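Local coordinates for protein carbamate kinase (Aeropyrum pernix, PDB 2E9Y) that probably catalyses the reversible transfer of a phosphoryl group between ATP and carbamate, with carbamoyl phosphate as the phosphorylated product, at residues G56-Y61 and A87-L92; E140-L145 and W151-D156. All blocks are in the same frame, centred on the assembly; numbering follows the deposited sequence.

Interaction 1 (G56-Y61 and A87-L92)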
loop_
_atom_site.group_PDB
_atom_site.type_symbol
_atom_site.label_atom_id
_atom_site.label_comp_id
_atom_site.label_asym_id
_atom_site.label_seq_id
_atom_site.Cartn_x
_atom_site.Cartn_y
_atom_site.Cartn_z
ATOM N N GLY A 56 -2.108 12.212 8.540
ATOM C CA GLY A 56 -2.279 13.623 8.214
ATOM C C GLY A 56 -1.207 14.287 7.357
ATOM O O GLY A 56 -1.479 14.709 6.226
ATOM N N PRO A 57 0.022 14.417 7.873
ATOM C CA PRO A 57 1.108 15.047 7.119
ATOM C C PRO A 57 1.430 14.313 5.822
ATOM O O PRO A 57 1.743 14.935 4.804
ATOM C CB PRO A 57 2.282 15.009 8.099
ATOM C CG PRO A 57 1.614 15.000 9.442
ATOM C CD PRO A 57 0.464 14.055 9.233
ATOM N N GLN A 58 1.348 12.987 5.873
ATOM C CA GLN A 58 1.656 12.155 4.717
ATOM C C GLN A 58 0.670 12.298 3.564
ATOM O O GLN A 58 1.075 12.478 2.414
ATOM C CB GLN A 58 1.753 10.684 5.145
ATOM C CG GLN A 58 2.893 10.399 6.126
ATOM C CD GLN A 58 2.575 10.799 7.562
ATOM O OE1 GLN A 58 1.407 11.003 7.917
ATOM N NE2 GLN A 58 3.604 10.931 8.386
ATOM N N VAL A 59 -0.624 12.216 3.860
ATOM C CA VAL A 59 -1.612 12.344 2.801
ATOM C C VAL A 59 -1.612 13.792 2.294
ATOM O O VAL A 59 -1.874 14.054 1.115
ATOM C CB VAL A 59 -3.025 11.890 3.292
ATOM C CG1 VAL A 59 -3.676 12.967 4.150
ATOM C CG2 VAL A 59 -3.894 11.533 2.099
ATOM N N GLY A 60 -1.275 14.732 3.173
ATOM C CA GLY A 60 -1.218 16.123 2.758
ATOM C C GLY A 60 -0.069 16.327 1.787
ATOM O O GLY A 60 -0.202 17.030 0.782
ATOM N N TYR A 61 1.065 15.698 2.087
ATOM C CA TYR A 61 2.253 15.773 1.243
ATOM C C TYR A 61 1.935 15.240 -0.151
ATOM O O TYR A 61 2.260 15.872 -1.160
ATOM C CB TYR A 61 3.392 14.954 1.862
ATOM C CG TYR A 61 4.575 14.720 0.939
ATOM C CD1 TYR A 61 5.496 15.734 0.677
ATOM C CD2 TYR A 61 4.768 13.483 0.328
ATOM C CE1 TYR A 61 6.586 15.518 -0.172
ATOM C CE2 TYR A 61 5.845 13.253 -0.523
ATOM C CZ TYR A 61 6.755 14.275 -0.768
ATOM O OH TYR A 61 7.833 14.041 -1.593
ATOM N N ALA A 87 0.627 2.019 2.694
ATOM C CA ALA A 87 1.819 1.257 2.327
ATOM C C ALA A 87 3.084 1.990 2.775
ATOM O O ALA A 87 4.043 1.370 3.245
ATOM C CB ALA A 87 1.852 1.034 0.819
ATOM N N TRP A 88 3.076 3.312 2.632
ATOM C CA TRP A 88 4.214 4.145 3.012
ATOM C C TRP A 88 4.490 4.020 4.516
ATOM O O TRP A 88 5.546 3.528 4.920
ATOM C CB TRP A 88 3.911 5.596 2.607
ATOM C CG TRP A 88 4.856 6.674 3.071
ATOM C CD1 TRP A 88 6.036 6.524 3.753
ATOM C CD2 TRP A 88 4.670 8.085 2.899
ATOM N NE1 TRP A 88 6.588 7.762 4.020
ATOM C CE2 TRP A 88 5.769 8.734 3.502
ATOM C CE3 TRP A 88 3.674 8.864 2.289
ATOM C CZ2 TRP A 88 5.901 10.130 3.516
ATOM C CZ3 TRP A 88 3.806 10.249 2.303
ATOM C CH2 TRP A 88 4.912 10.867 2.913
ATOM N N ILE A 89 3.531 4.427 5.339
ATOM C CA ILE A 89 3.707 4.365 6.786
ATOM C C ILE A 89 3.735 2.918 7.280
ATOM O O ILE A 89 4.530 2.561 8.159
ATOM C CB ILE A 89 2.585 5.150 7.502
ATOM C CG1 ILE A 89 2.608 6.616 7.057
ATOM C CG2 ILE A 89 2.785 5.091 9.012
ATOM C CD1 ILE A 89 1.361 7.405 7.463
ATOM N N GLY A 90 2.864 2.088 6.713
ATOM C CA GLY A 90 2.811 0.688 7.097
ATOM C C GLY A 90 4.144 -0.019 6.920
ATOM O O GLY A 90 4.588 -0.754 7.806
ATOM N N LEU A 91 4.787 0.190 5.774
ATOM C CA LEU A 91 6.076 -0.443 5.513
ATOM C C LEU A 91 7.128 0.036 6.518
ATOM O O LEU A 91 7.933 -0.757 7.010
ATOM C CB LEU A 91 6.553 -0.139 4.092
ATOM C CG LEU A 91 7.964 -0.660 3.795
ATOM C CD1 LEU A 91 7.999 -2.174 3.979
ATOM C CD2 LEU A 91 8.378 -0.276 2.381
ATOM N N LEU A 92 7.124 1.329 6.822
ATOM C CA LEU A 92 8.086 1.868 7.776
ATOM C C LEU A 92 7.957 1.169 9.132
ATOM O O LEU A 92 8.959 0.746 9.716
ATOM C CB LEU A 92 7.890 3.382 7.934
ATOM C CG LEU A 92 8.342 4.235 6.742
ATOM C CD1 LEU A 92 7.999 5.690 6.996
ATOM C CD2 LEU A 92 9.845 4.070 6.526
#
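Gln58 lays the aliphatic part of its side chain over one face of the Trp88 indole. Its CG stands 3.9 Å from the centroid of the six-membered ring and only 11° off the ring normal, which meets the geometry of a CH-pi contact. CB lies nearer the rim, 3.5 Å from Trp88 CZ3, and the Gln58 carbonyl O is also 3.5 Å from Trp88 CZ3, so the end of the ring meets both the backbone and the base of this side chain. The indole extends this far because Trp88 holds CG opposite its backbone N (chi1 172°), which carries the six-membered ring across to helix 56-67. Beside it, Ile89 presents its terminal methyl: CD1 is 3.6 Å from Gln58 CG, and the two side chains cross at about a right angle. Tyr61, one turn beyond Gln58, also touches the indole, its CD2 3.7 Å from Trp88 CH2. The Tyr61 ring and the six-membered ring of Trp88 meet obliquely, their centroids 5.8 Å apart. No hydrogen bond links the two segments, and all four contacting residues are buried. The short helical segments run at 137° with their axes 11.0 Å apart, a spacing filled by side chains from both helices, Gln58 and Trp88 contributing about equally. The polar ends point to other partners: Trp88 NE1 makes a weak bond to Gln28 OE1, while Tyr61 OH bonds Pro74 O of the second subunit. Trp88 also packs on Met84 of that subunit, so the helix pair forms part of the dimer interface within the alpha/beta sandwich of the amino acid kinase fold.

Interaction 2 (E140-L145 and W151-D156)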
loop_
_atom_site.group_PDB
_atom_site.type_symbol
_atom_site.label_atom_id
_atom_site.label_comp_id
_atom_site.label_asym_id
_atom_site.label_seq_id
_atom_site.Cartn_x
_atom_site.Cartn_y
_atom_site.Cartn_z
ATOM N N GLU A 140 -8.813 31.886 -8.491
ATOM C CA GLU A 140 -9.226 31.437 -9.814
ATOM C C GLU A 140 -9.232 29.919 -9.953
ATOM O O GLU A 140 -10.189 29.340 -10.466
ATOM C CB GLU A 140 -8.324 32.055 -10.886
ATOM C CG GLU A 140 -8.390 33.574 -10.927
ATOM C CD GLU A 140 -9.819 34.094 -10.975
ATOM O OE1 GLU A 140 -10.571 33.698 -11.892
ATOM O OE2 GLU A 140 -10.191 34.900 -10.093
ATOM N N GLU A 141 -8.164 29.274 -9.494
ATOM C CA GLU A 141 -8.073 27.824 -9.583
ATOM C C GLU A 141 -9.128 27.145 -8.708
ATOM O O GLU A 141 -9.742 26.159 -9.116
ATOM C CB GLU A 141 -6.670 27.360 -9.182
ATOM C CG GLU A 141 -6.510 25.852 -9.112
ATOM C CD GLU A 141 -5.057 25.418 -9.011
ATOM O OE1 GLU A 141 -4.272 26.106 -8.322
ATOM O OE2 GLU A 141 -4.702 24.379 -9.610
ATOM N N ALA A 142 -9.336 27.676 -7.506
ATOM C CA ALA A 142 -10.316 27.104 -6.591
ATOM C C ALA A 142 -11.736 27.225 -7.144
ATOM O O ALA A 142 -12.516 26.275 -7.085
ATOM C CB ALA A 142 -10.221 27.786 -5.227
ATOM N N GLU A 143 -12.076 28.389 -7.687
ATOM C CA GLU A 143 -13.419 28.577 -8.230
ATOM C C GLU A 143 -13.651 27.635 -9.407
ATOM O O GLU A 143 -14.767 27.164 -9.626
ATOM C CB GLU A 143 -13.621 30.033 -8.660
ATOM C CG GLU A 143 -13.404 31.023 -7.528
ATOM C CD GLU A 143 -13.817 32.434 -7.888
ATOM O OE1 GLU A 143 -13.565 32.858 -9.037
ATOM O OE2 GLU A 143 -14.382 33.123 -7.013
ATOM N N GLU A 144 -12.588 27.351 -10.151
ATOM C CA GLU A 144 -12.670 26.458 -11.300
ATOM C C GLU A 144 -12.894 25.017 -10.838
ATOM O O GLU A 144 -13.722 24.294 -11.400
ATOM C CB GLU A 144 -11.384 26.559 -12.123
ATOM C CG GLU A 144 -11.336 25.665 -13.352
ATOM C CD GLU A 144 -12.522 25.870 -14.275
ATOM O OE1 GLU A 144 -12.854 27.036 -14.574
ATOM O OE2 GLU A 144 -13.117 24.861 -14.707
ATOM N N LEU A 145 -12.156 24.604 -9.815
ATOM C CA LEU A 145 -12.287 23.253 -9.277
ATOM C C LEU A 145 -13.687 23.034 -8.708
ATOM O O LEU A 145 -14.228 21.930 -8.788
ATOM C CB LEU A 145 -11.234 23.012 -8.190
ATOM C CG LEU A 145 -9.789 22.882 -8.687
ATOM C CD1 LEU A 145 -8.818 22.983 -7.524
ATOM C CD2 LEU A 145 -9.626 21.551 -9.408
ATOM N N TRP A 151 -15.744 20.764 -5.969
ATOM C CA TRP A 151 -14.913 20.791 -4.769
ATOM C C TRP A 151 -15.361 21.924 -3.857
ATOM O O TRP A 151 -15.919 22.919 -4.319
ATOM C CB TRP A 151 -13.447 20.993 -5.145
ATOM C CG TRP A 151 -12.781 19.773 -5.688
ATOM C CD1 TRP A 151 -13.387 18.678 -6.234
ATOM C CD2 TRP A 151 -11.370 19.537 -5.774
ATOM N NE1 TRP A 151 -12.441 17.775 -6.658
ATOM C CE2 TRP A 151 -11.196 18.277 -6.388
ATOM C CE3 TRP A 151 -10.238 20.269 -5.394
ATOM C CZ2 TRP A 151 -9.927 17.731 -6.631
ATOM C CZ3 TRP A 151 -8.975 19.725 -5.637
ATOM C CH2 TRP A 151 -8.835 18.468 -6.250
ATOM N N VAL A 152 -15.119 21.764 -2.562
ATOM C CA VAL A 152 -15.486 22.777 -1.583
ATOM C C VAL A 152 -14.222 23.361 -0.961
ATOM O O VAL A 152 -13.284 22.630 -0.641
ATOM C CB VAL A 152 -16.360 22.176 -0.473
ATOM C CG1 VAL A 152 -16.713 23.245 0.547
ATOM C CG2 VAL A 152 -17.618 21.581 -1.083
ATOM N N PHE A 153 -14.210 24.677 -0.782
ATOM C CA PHE A 153 -13.048 25.360 -0.220
ATOM C C PHE A 153 -13.378 26.235 0.976
ATOM O O PHE A 153 -14.525 26.628 1.183
ATOM C CB PHE A 153 -12.399 26.250 -1.291
ATOM C CG PHE A 153 -11.810 25.488 -2.437
ATOM C CD1 PHE A 153 -12.597 25.133 -3.527
ATOM C CD2 PHE A 153 -10.478 25.094 -2.413
ATOM C CE1 PHE A 153 -12.065 24.392 -4.577
ATOM C CE2 PHE A 153 -9.939 24.354 -3.461
ATOM C CZ PHE A 153 -10.734 24.001 -4.543
ATOM N N LYS A 154 -12.350 26.529 1.762
ATOM C CA LYS A 154 -12.466 27.418 2.908
ATOM C C LYS A 154 -11.353 28.437 2.747
ATOM O O LYS A 154 -10.225 28.091 2.382
ATOM C CB LYS A 154 -12.297 26.668 4.231
ATOM C CG LYS A 154 -13.609 26.182 4.827
ATOM C CD LYS A 154 -13.395 25.516 6.181
ATOM C CE LYS A 154 -14.729 25.158 6.828
ATOM N NZ LYS A 154 -15.606 24.393 5.899
ATOM N N ARG A 155 -11.666 29.701 2.994
ATOM C CA ARG A 155 -10.657 30.733 2.864
ATOM C C ARG A 155 -9.668 30.641 4.021
ATOM O O ARG A 155 -10.055 30.409 5.166
ATOM C CB ARG A 155 -11.323 32.113 2.833
ATOM C CG ARG A 155 -10.360 33.270 2.630
ATOM C CD ARG A 155 -11.095 34.595 2.685
ATOM N NE ARG A 155 -12.119 34.703 1.650
ATOM C CZ ARG A 155 -11.867 34.903 0.360
ATOM N NH1 ARG A 155 -10.618 35.022 -0.067
ATOM N NH2 ARG A 155 -12.869 34.988 -0.504
ATOM N N ASP A 156 -8.386 30.790 3.711
ATOM C CA ASP A 156 -7.338 30.758 4.730
ATOM C C ASP A 156 -6.972 32.217 4.988
ATOM O O ASP A 156 -6.642 32.951 4.055
ATOM C CB ASP A 156 -6.111 29.995 4.219
ATOM C CG ASP A 156 -5.048 29.814 5.291
ATOM O OD1 ASP A 156 -4.582 30.826 5.852
ATOM O OD2 ASP A 156 -4.677 28.656 5.576
#
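The later residue Phe153 lies by the earlier Ala142 (CA atoms 7.1 Å apart) and Trp151 by Leu145 (CA atoms 5.8 Å apart), so the chain doubles back after helix 139-149 and passes beside it as strand 152-155. This helix-turn-strand unit packs the helix on a small antiparallel sheet, consistent with the protruding subdomain known from carbamate kinases. Phe153 turns a ring face to the helix, and Leu145 wedges between both aromatic rings. Ala142 CB sits 3.7 Å from the Phe153 ring centroid and 2° off the normal, a nearly centred CH-pi contact. Phe153 has CG anti to its carbonyl carbon (chi1 -65°), which directs the ring at the helix backbone, and its CE1 comes 3.2 Å from Ala142 O, a carbonyl that also bonds Ser146 OG. Leu145 approaches the same ring differently, with CD1 at the edge, 3.7 Å from Phe153 CZ. Tyr137 of strand 136-137 meets Phe153 edge-to-face. Replacing Phe153 with a serine would probably leave the Ala142 methyl without the ring face it rests on and a gap beside Leu145 CD1. Both methyls of Leu145 reach the Trp151 indole: CD1 touches CE3 at 3.7 Å, and CD2 lies over one face, 4.3 Å from the six-membered-ring centroid. Trp151 additionally makes a cation-pi contact with Arg163. Near the C-terminal end of the helix the hydrogen bond is long and weak but almost straight, Trp151 N to Leu145 O at 3.4 Å with an N-H...O angle of 169°.

Overall arrangement
Interaction 1 closes before interaction 2 opens along the chain, and the two share no helix or strand. Their centres lie 25 Å apart and their nearest atoms about 11 Å apart, so they do not touch. Interaction 1 joins helices 56-67 and 78-103, its centre about 11 Å from the centre of the chain, in the main body built round the large mixed sheet and in contact with the second subunit. Interaction 2, its centre about 27 Å from the centre of the chain, ties helix 139-149 to the separate antiparallel sheet of strands 131-133, 136-137, 152-155 and 161-165, and no other chain of the assembly reaches it. One contact thus belongs to the dimer-facing body, the other to an outlying lobe.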